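Local coordinates for ESX secretion system protein EccC (Thermomonospora curvata, PDB 4NH0), which forms the ATPase component of a type VII (ESX) secretion system that exports proteins such as EsxA and EsxB, and might be its translocase subunit, at residues 691-696 against 769-774; 702-707 against 883-888. All coordinates share one frame; numbering follows the deposited sequence.

Contact 1: 691-696 against 769-774; sequences FYCLDF and FLVVDN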
loop_
_atom_site.group_PDB
_atom_site.type_symbol
_atom_site.label_atom_id
_atom_site.label_comp_id
_atom_site.label_asym_id
_atom_site.label_seq_id
_atom_site.Cartn_x
_atom_site.Cartn_y
_atom_site.Cartn_z
ATOM N N PHE A 691 13.846 -5.187 -5.196
ATOM C CA PHE A 691 12.824 -4.189 -5.492
ATOM C C PHE A 691 13.279 -3.210 -6.566
ATOM O O PHE A 691 14.385 -2.680 -6.510
ATOM C CB PHE A 691 12.441 -3.425 -4.224
ATOM C CG PHE A 691 11.923 -4.302 -3.122
ATOM C CD1 PHE A 691 12.790 -4.862 -2.200
ATOM C CD2 PHE A 691 10.570 -4.565 -3.007
ATOM C CE1 PHE A 691 12.316 -5.670 -1.186
ATOM C CE2 PHE A 691 10.092 -5.372 -1.996
ATOM C CZ PHE A 691 10.965 -5.925 -1.085
ATOM N N TYR A 692 12.411 -2.977 -7.543
ATOM C CA TYR A 692 12.687 -2.025 -8.610
ATOM C C TYR A 692 11.490 -1.099 -8.775
ATOM O O TYR A 692 10.403 -1.532 -9.159
ATOM C CB TYR A 692 13.013 -2.758 -9.910
ATOM C CG TYR A 692 14.216 -3.662 -9.779
ATOM C CD1 TYR A 692 14.079 -4.979 -9.367
ATOM C CD2 TYR A 692 15.492 -3.190 -10.045
ATOM C CE1 TYR A 692 15.177 -5.803 -9.234
ATOM C CE2 TYR A 692 16.596 -4.007 -9.916
ATOM C CZ TYR A 692 16.433 -5.312 -9.510
ATOM O OH TYR A 692 17.530 -6.127 -9.381
ATOM N N CYS A 693 11.697 0.179 -8.478
ATOM C CA CYS A 693 10.587 1.101 -8.284
ATOM C C CYS A 693 10.436 2.146 -9.381
ATOM O O CYS A 693 11.416 2.624 -9.950
ATOM C CB CYS A 693 10.736 1.806 -6.937
ATOM S SG CYS A 693 11.071 0.692 -5.559
ATOM N N LEU A 694 9.184 2.485 -9.667
ATOM C CA LEU A 694 8.848 3.585 -10.557
ATOM C C LEU A 694 8.067 4.617 -9.758
ATOM O O LEU A 694 6.841 4.555 -9.687
ATOM C CB LEU A 694 8.028 3.098 -11.754
ATOM C CG LEU A 694 8.754 2.621 -13.014
ATOM C CD1 LEU A 694 9.799 1.573 -12.700
ATOM C CD2 LEU A 694 7.753 2.078 -14.017
ATOM N N ASP A 695 8.775 5.555 -9.141
ATOM C CA ASP A 695 8.127 6.494 -8.234
ATOM C C ASP A 695 7.320 7.536 -8.993
ATOM O O ASP A 695 7.845 8.553 -9.427
ATOM C CB ASP A 695 9.155 7.183 -7.340
ATOM C CG ASP A 695 8.540 7.744 -6.074
ATOM O OD1 ASP A 695 7.338 8.080 -6.087
ATOM O OD2 ASP A 695 9.257 7.842 -5.057
ATOM N N PHE A 696 6.028 7.275 -9.140
ATOM C CA PHE A 696 5.137 8.212 -9.801
ATOM C C PHE A 696 4.150 8.852 -8.819
ATOM O O PHE A 696 3.165 9.456 -9.237
ATOM C CB PHE A 696 4.379 7.516 -10.941
ATOM C CG PHE A 696 5.233 7.209 -12.138
ATOM C CD1 PHE A 696 6.376 7.947 -12.394
ATOM C CD2 PHE A 696 4.895 6.182 -13.008
ATOM C CE1 PHE A 696 7.171 7.662 -13.496
ATOM C CE2 PHE A 696 5.685 5.900 -14.104
ATOM C CZ PHE A 696 6.818 6.639 -14.348
ATOM N N PHE A 769 10.348 -7.682 -7.150
ATOM C CA PHE A 769 9.154 -6.861 -6.997
ATOM C C PHE A 769 9.257 -5.581 -7.816
ATOM O O PHE A 769 10.148 -4.762 -7.595
ATOM C CB PHE A 769 8.924 -6.523 -5.524
ATOM C CG PHE A 769 8.610 -7.716 -4.670
ATOM C CD1 PHE A 769 9.625 -8.482 -4.125
ATOM C CD2 PHE A 769 7.300 -8.066 -4.404
ATOM C CE1 PHE A 769 9.336 -9.579 -3.339
ATOM C CE2 PHE A 769 7.007 -9.162 -3.619
ATOM C CZ PHE A 769 8.026 -9.919 -3.086
ATOM N N LEU A 770 8.343 -5.418 -8.766
ATOM C CA LEU A 770 8.277 -4.204 -9.570
ATOM C C LEU A 770 7.240 -3.250 -8.993
ATOM O O LEU A 770 6.042 -3.527 -9.027
ATOM C CB LEU A 770 7.946 -4.535 -11.024
ATOM C CG LEU A 770 7.779 -3.346 -11.969
ATOM C CD1 LEU A 770 9.078 -2.574 -12.090
ATOM C CD2 LEU A 770 7.303 -3.812 -13.334
ATOM N N VAL A 771 7.704 -2.124 -8.460
ATOM C CA VAL A 771 6.823 -1.181 -7.785
ATOM C C VAL A 771 6.522 0.046 -8.638
ATOM O O VAL A 771 7.432 0.708 -9.135
ATOM C CB VAL A 771 7.427 -0.718 -6.448
ATOM C CG1 VAL A 771 6.435 0.148 -5.694
ATOM C CG2 VAL A 771 7.831 -1.915 -5.608
ATOM N N VAL A 772 5.238 0.339 -8.804
ATOM C CA VAL A 772 4.802 1.548 -9.490
ATOM C C VAL A 772 3.909 2.359 -8.561
ATOM O O VAL A 772 2.889 1.864 -8.085
ATOM C CB VAL A 772 4.049 1.227 -10.791
ATOM C CG1 VAL A 772 3.561 2.504 -11.449
ATOM C CG2 VAL A 772 4.941 0.445 -11.739
ATOM N N ASP A 773 4.295 3.603 -8.302
ATOM C CA ASP A 773 3.606 4.424 -7.311
ATOM C C ASP A 773 2.273 4.969 -7.827
ATOM O O ASP A 773 1.268 4.921 -7.124
ATOM C CB ASP A 773 4.506 5.575 -6.866
ATOM C CG ASP A 773 4.188 6.056 -5.464
ATOM O OD1 ASP A 773 3.066 5.799 -4.985
ATOM O OD2 ASP A 773 5.061 6.697 -4.843
ATOM N N ASN A 774 2.266 5.492 -9.048
ATOM C CA ASN A 774 1.034 5.995 -9.647
ATOM C C ASN A 774 0.812 5.377 -11.016
ATOM O O ASN A 774 1.381 5.826 -12.010
ATOM C CB ASN A 774 1.074 7.516 -9.755
ATOM C CG ASN A 774 -0.285 8.133 -10.009
ATOM O OD1 ASN A 774 -1.173 7.510 -10.587
ATOM N ND2 ASN A 774 -0.449 9.379 -9.581
#
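The rings of Phe691 and Phe769 lie side by side on neighbouring parallel strands of the second FtsK domain, a P-loop NTPase fold. Their planes are 19° apart with centroids at 5.2 Å, but slid so that they barely overlap; the closest side-chain approach is Phe691 CD2 to Phe769 CB at 3.6 Å. Both side chains carry CG beside the backbone N, which points the two rings the same way. His802 stacks on Phe769, and Leu680 of helix 669-683 touches both side chains. Further along this face Cys693 SG meets Val771 CB at 4.0 Å. The other face carries Tyr692, Leu694, Leu770 and Val772; Leu694, which packs on Ile722 and Thr725 of helix 719-742, sets CD2 alongside Val772 CG2 at 4.0 Å. Between the faces, Phe769 O takes the N-H of Tyr692, Tyr692 O that of Val771, Val771 O that of Leu694, and Leu694 O that of Asp773, the ladder of a parallel pair. Asp773 directly follows strand 767-772, consistent with a Walker B aspartate: its side chain is about 4 Å from the bound magnesium ion at nearest atoms. Asp695 lies beside it, pointing the same way, the carboxylate planes 37° apart and with no hydrogen bond between them. Instead, Asp695 OD1 accepts from Gly699 N and OD2 from Leu701 N.

Contact 2: 702-707 against 883-888; sequences AGLAEL and TTVKTI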
loop_
_atom_site.group_PDB
_atom_site.type_symbol
_atom_site.label_atom_id
_atom_site.label_comp_id
_atom_site.label_asym_id
_atom_site.label_seq_id
_atom_site.Cartn_x
_atom_site.Cartn_y
_atom_site.Cartn_z
ATOM N N ALA A 702 12.453 7.401 -2.978
ATOM C CA ALA A 702 13.885 7.642 -3.114
ATOM C C ALA A 702 14.621 7.529 -1.781
ATOM O O ALA A 702 15.847 7.444 -1.748
ATOM C CB ALA A 702 14.129 9.009 -3.731
ATOM N N GLY A 703 13.870 7.528 -0.685
ATOM C CA GLY A 703 14.452 7.398 0.636
ATOM C C GLY A 703 14.919 5.985 0.929
ATOM O O GLY A 703 15.759 5.768 1.802
ATOM N N LEU A 704 14.373 5.022 0.196
ATOM C CA LEU A 704 14.722 3.620 0.386
ATOM C C LEU A 704 15.760 3.158 -0.629
ATOM O O LEU A 704 16.082 1.975 -0.699
ATOM C CB LEU A 704 13.475 2.738 0.284
ATOM C CG LEU A 704 12.344 3.008 1.276
ATOM C CD1 LEU A 704 11.173 2.079 1.011
ATOM C CD2 LEU A 704 12.836 2.854 2.701
ATOM N N ALA A 705 16.285 4.097 -1.408
ATOM C CA ALA A 705 17.200 3.772 -2.498
ATOM C C ALA A 705 18.507 3.157 -2.010
ATOM O O ALA A 705 19.181 2.449 -2.756
ATOM C CB ALA A 705 17.486 5.015 -3.325
ATOM N N GLU A 706 18.864 3.430 -0.760
ATOM C CA GLU A 706 20.121 2.938 -0.209
ATOM C C GLU A 706 19.962 1.569 0.442
ATOM O O GLU A 706 20.924 1.007 0.962
ATOM C CB GLU A 706 20.690 3.938 0.798
ATOM C CG GLU A 706 21.100 5.263 0.177
ATOM C CD GLU A 706 21.710 6.217 1.184
ATOM O OE1 GLU A 706 22.700 5.834 1.841
ATOM O OE2 GLU A 706 21.200 7.348 1.316
ATOM N N LEU A 707 18.744 1.039 0.418
ATOM C CA LEU A 707 18.501 -0.318 0.889
ATOM C C LEU A 707 19.253 -1.313 0.018
ATOM O O LEU A 707 19.340 -1.138 -1.195
ATOM C CB LEU A 707 17.007 -0.642 0.880
ATOM C CG LEU A 707 16.190 -0.281 2.119
ATOM C CD1 LEU A 707 14.716 -0.531 1.867
ATOM C CD2 LEU A 707 16.668 -1.079 3.317
ATOM N N THR A 883 17.075 6.205 9.310
ATOM C CA THR A 883 17.788 5.441 10.327
ATOM C C THR A 883 17.540 3.944 10.176
ATOM O O THR A 883 18.405 3.129 10.499
ATOM C CB THR A 883 17.384 5.877 11.746
ATOM O OG1 THR A 883 15.957 5.847 11.870
ATOM C CG2 THR A 883 17.881 7.284 12.030
ATOM N N THR A 884 16.357 3.586 9.687
ATOM C CA THR A 884 16.019 2.187 9.458
ATOM C C THR A 884 16.855 1.611 8.322
ATOM O O THR A 884 17.437 0.535 8.450
ATOM C CB THR A 884 14.529 2.007 9.122
ATOM O OG1 THR A 884 14.241 2.642 7.871
ATOM C CG2 THR A 884 13.661 2.617 10.205
ATOM N N VAL A 885 16.903 2.339 7.210
ATOM C CA VAL A 885 17.689 1.937 6.050
ATOM C C VAL A 885 19.162 1.809 6.417
ATOM O O VAL A 885 19.841 0.873 5.993
ATOM C CB VAL A 885 17.537 2.945 4.893
ATOM C CG1 VAL A 885 18.342 2.499 3.684
ATOM C CG2 VAL A 885 16.074 3.112 4.528
ATOM N N LYS A 886 19.644 2.754 7.216
ATOM C CA LYS A 886 21.021 2.743 7.689
ATOM C C LYS A 886 21.317 1.476 8.484
ATOM O O LYS A 886 22.399 0.902 8.377
ATOM C CB LYS A 886 21.300 3.977 8.549
ATOM C CG LYS A 886 22.739 4.098 9.020
ATOM C CD LYS A 886 22.902 5.229 10.021
ATOM C CE LYS A 886 24.362 5.427 10.393
ATOM N NZ LYS A 886 25.048 4.131 10.646
ATOM N N THR A 887 20.340 1.044 9.273
ATOM C CA THR A 887 20.499 -0.127 10.125
ATOM C C THR A 887 20.563 -1.415 9.309
ATOM O O THR A 887 21.387 -2.287 9.575
ATOM C CB THR A 887 19.352 -0.236 11.145
ATOM O OG1 THR A 887 19.172 1.025 11.800
ATOM C CG2 THR A 887 19.656 -1.306 12.180
ATOM N N ILE A 888 19.689 -1.524 8.314
ATOM C CA ILE A 888 19.608 -2.726 7.491
ATOM C C ILE A 888 20.826 -2.877 6.585
ATOM O O ILE A 888 21.358 -3.975 6.426
ATOM C CB ILE A 888 18.335 -2.727 6.625
ATOM C CG1 ILE A 888 17.094 -2.553 7.500
ATOM C CG2 ILE A 888 18.235 -4.012 5.818
ATOM C CD1 ILE A 888 15.800 -2.538 6.723
#
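The carbonyl oxygen of Thr883 is gripped twice within helix 877-891, whose Val885 reaches across to Leu707: Thr887 N donates to Thr883 O at 3.1 Å, and the hydroxyl OG1 of Thr887 also donates to it, with the donor tilted 22° from the carbonyl plane. No hydrogen bond crosses the contact itself, which is apolar and rests on Val885. Its two methyls divide segment 702-707 between them. CG1, anti to the backbone N (chi1 -179°), settles against the backbone near Leu707 N at 3.6 Å and against Leu707 CG at 3.8 Å, while CG2 meets Leu704 CD2 at 3.7 Å and lies near Gly703 O. Both leucine side chains cross the valine at about a right angle. Leu704 to Leu707 form a type I beta turn, closed by Leu707 N donating to Leu704 O at 3.0 Å, in the connection between the parallel strands 689-694 and 710-714 of the P-loop NTPase sheet; the helix follows strand 860-863 of the same sheet. Leu707 also sends CD2 obliquely over to Ile888 CD1 at 3.8 Å, one helical turn beyond Val885. With an alanine here, Val885 CG1 and Ile888 CD1 would probably lose their shared apolar partner, opening a gap between turn and helix. Leu704 also packs on Ile677 of helix 669-683, and Ile888 touches Leu682 of that same helix. On the solvent side, Glu706 CB lies 4.0 Å from Val885 CG1, and its OE1 forms a long, weak ion pair with Arg889 NH1.

Contact 1 is core: two adjacent strands of the central sheet, almost wholly buried and joined by a ladder of backbone hydrogen bonds. Contact 2 lies away from the sheet's hydrogen-bonded strands, also largely buried but with exposed residues such as Glu706 at its margin; there a loop and a helix meet by apolar packing, with no hydrogen bond across. Strand 689-694 leads straight into the loop that holds 702-707, so the two share one connection, and Asp695 OD2 comes within 3.8 Å of Ala702 N as packing. Helix 669-683 touches both. Only contact 1 reaches the nucleotide site, ending near magnesium; in contact 2 the side chain of Leu704 stays about 11 Å from the bound ATP.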